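PDB 3BYI: Rho GTPase-activating protein 15 from Homo sapiens, which switches off Rho-type GTPases such as RAC1 by promoting their conversion to the GDP-bound state, through the RhoGAP domain present here. Local coordinates for residues Y57-N62 against D88-T93. Numbering follows the deposited sequence.
Sequences YRVSGN and DIHVVT
Y57 lays one face of its ring against T93, whose methyl CG2 stands over the ring centre, 3.8 Å from it in a CH-pi contact. A tyrosine suits this buried place because its hydroxyl reaches on to H153 while its flat ring takes the methyl. T93 turns its methyl to that ring and, with chi1 at 61°, its hydroxyl OG1 to H90 O (2.9 Å), meeting the carbonyl from above its plane; OG1 also accepts from two waters. One of them is gripped by four protein atoms, Y57 N, V59 O, T93 OG1 and, in the plane of the imidazole, H90 ND1. V59 then drops CG1, one methyl of the valine fork, over the H90 ring, 3.5 Å from the centroid and 7° off the normal. With an alanine at H90, the four-bonded water would probably lose one partner and V59 CG1 the ring it rests on. Glycine suits position 61, since a CB would clash with V91 N. N62, N-cap of helix 63-74, accepts from T65 N, and V91 CG2 lies 3.9 Å from N62 N. D88 is the opposing N-cap, its carboxylate met from above its plane by H90 N. Thus the R58-bearing loop, R58 being the predicted arginine finger, packs on the start of helix 89-102 within the all-helical RhoGAP domain.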
loop_
_atom_site.group_PDB
_atom_site.type_symbol
_atom_site.label_atom_id
_atom_site.label_comp_id
_atom_site.label_asym_id
_atom_site.label_seq_id
_atom_site.Cartn_x
_atom_site.Cartn_y
_atom_site.Cartn_z
ATOM N N TYR A 57 11.623 1.095 1.073
ATOM C CA TYR A 57 10.446 0.261 1.405
ATOM C C TYR A 57 10.733 -0.945 2.311
ATOM O O TYR A 57 9.823 -1.456 2.972
ATOM C CB TYR A 57 9.635 -0.140 0.179
ATOM C CG TYR A 57 8.865 1.021 -0.407
ATOM C CD1 TYR A 57 9.282 1.653 -1.559
ATOM C CD2 TYR A 57 7.721 1.487 0.207
ATOM C CE1 TYR A 57 8.594 2.719 -2.055
ATOM C CE2 TYR A 57 6.990 2.552 -0.325
ATOM C CZ TYR A 57 7.433 3.155 -1.436
ATOM O OH TYR A 57 6.702 4.199 -1.929
ATOM N N ARG A 58 11.987 -1.398 2.335
ATOM C CA ARG A 58 12.404 -2.425 3.244
ATOM C C ARG A 58 12.866 -1.786 4.565
ATOM O O ARG A 58 12.509 -2.231 5.624
ATOM C CB ARG A 58 13.518 -3.298 2.621
ATOM C CG ARG A 58 13.994 -4.480 3.493
ATOM C CD ARG A 58 14.922 -5.437 2.668
ATOM N N VAL A 59 13.671 -0.739 4.475
ATOM C CA VAL A 59 14.162 -0.066 5.688
ATOM C C VAL A 59 12.993 0.624 6.397
ATOM O O VAL A 59 12.061 1.163 5.770
ATOM C CB VAL A 59 15.325 0.939 5.393
ATOM C CG1 VAL A 59 15.598 1.859 6.602
ATOM C CG2 VAL A 59 16.631 0.193 4.946
ATOM N N SER A 60 13.050 0.577 7.724
ATOM C CA SER A 60 12.020 1.163 8.599
ATOM C C SER A 60 12.410 2.559 8.997
ATOM O O SER A 60 13.532 2.798 9.369
ATOM C CB SER A 60 11.892 0.366 9.894
ATOM O OG SER A 60 11.597 -0.973 9.610
ATOM N N GLY A 61 11.483 3.490 8.918
ATOM C CA GLY A 61 11.700 4.797 9.506
ATOM C C GLY A 61 11.383 4.772 10.987
ATOM O O GLY A 61 10.816 3.800 11.508
ATOM N N ASN A 62 11.769 5.844 11.665
ATOM C CA ASN A 62 11.486 6.036 13.092
ATOM C C ASN A 62 9.969 5.965 13.354
ATOM O O ASN A 62 9.224 6.834 12.883
ATOM C CB ASN A 62 12.060 7.406 13.532
ATOM C CG ASN A 62 11.836 7.706 15.013
ATOM O OD1 ASN A 62 10.722 7.999 15.463
ATOM N ND2 ASN A 62 12.902 7.648 15.771
ATOM N N ASP A 88 13.689 12.108 6.615
ATOM C CA ASP A 88 14.011 10.688 6.433
ATOM C C ASP A 88 12.883 10.062 5.603
ATOM O O ASP A 88 11.768 9.939 6.073
ATOM C CB ASP A 88 14.184 10.037 7.829
ATOM C CG ASP A 88 14.460 8.546 7.772
ATOM O OD1 ASP A 88 14.667 8.002 6.687
ATOM O OD2 ASP A 88 14.440 7.917 8.838
ATOM N N ILE A 89 13.172 9.747 4.336
ATOM C CA ILE A 89 12.154 9.195 3.417
ATOM C C ILE A 89 11.625 7.836 3.883
ATOM O O ILE A 89 10.594 7.366 3.392
ATOM C CB ILE A 89 12.676 9.088 1.965
ATOM C CG1 ILE A 89 11.526 8.857 0.985
ATOM C CG2 ILE A 89 13.797 8.009 1.846
ATOM C CD1 ILE A 89 10.519 9.971 0.901
ATOM N N HIS A 90 12.327 7.187 4.803
ATOM C CA HIS A 90 11.837 5.932 5.355
ATOM C C HIS A 90 10.635 6.115 6.312
ATOM O O HIS A 90 9.865 5.189 6.524
ATOM C CB HIS A 90 12.961 5.192 6.062
ATOM C CG HIS A 90 14.113 4.852 5.180
ATOM N ND1 HIS A 90 13.967 4.098 4.036
ATOM C CD2 HIS A 90 15.432 5.156 5.273
ATOM C CE1 HIS A 90 15.156 3.933 3.472
ATOM N NE2 HIS A 90 16.058 4.567 4.201
ATOM N N VAL A 91 10.496 7.299 6.905
ATOM C CA VAL A 91 9.280 7.660 7.645
ATOM C C VAL A 91 8.060 7.727 6.688
ATOM O O VAL A 91 6.949 7.318 7.042
ATOM C CB VAL A 91 9.448 9.014 8.452
ATOM C CG1 VAL A 91 8.089 9.531 8.987
ATOM C CG2 VAL A 91 10.453 8.862 9.578
ATOM N N VAL A 92 8.293 8.205 5.464
ATOM C CA VAL A 92 7.239 8.327 4.433
ATOM C C VAL A 92 6.836 6.949 3.939
ATOM O O VAL A 92 5.635 6.618 3.878
ATOM C CB VAL A 92 7.692 9.256 3.275
ATOM C CG1 VAL A 92 6.707 9.252 2.108
ATOM C CG2 VAL A 92 7.922 10.666 3.817
ATOM N N THR A 93 7.825 6.124 3.594
ATOM C CA THR A 93 7.520 4.776 3.154
ATOM C C THR A 93 6.814 4.004 4.253
ATOM O O THR A 93 5.880 3.294 3.974
ATOM C CB THR A 93 8.750 3.972 2.760
ATOM O OG1 THR A 93 9.592 3.875 3.902
ATOM C CG2 THR A 93 9.492 4.592 1.542
HETATM O O HOH W 1 11.932 2.602 3.528
HETATM O O HOH W 2 9.586 1.664 5.946
#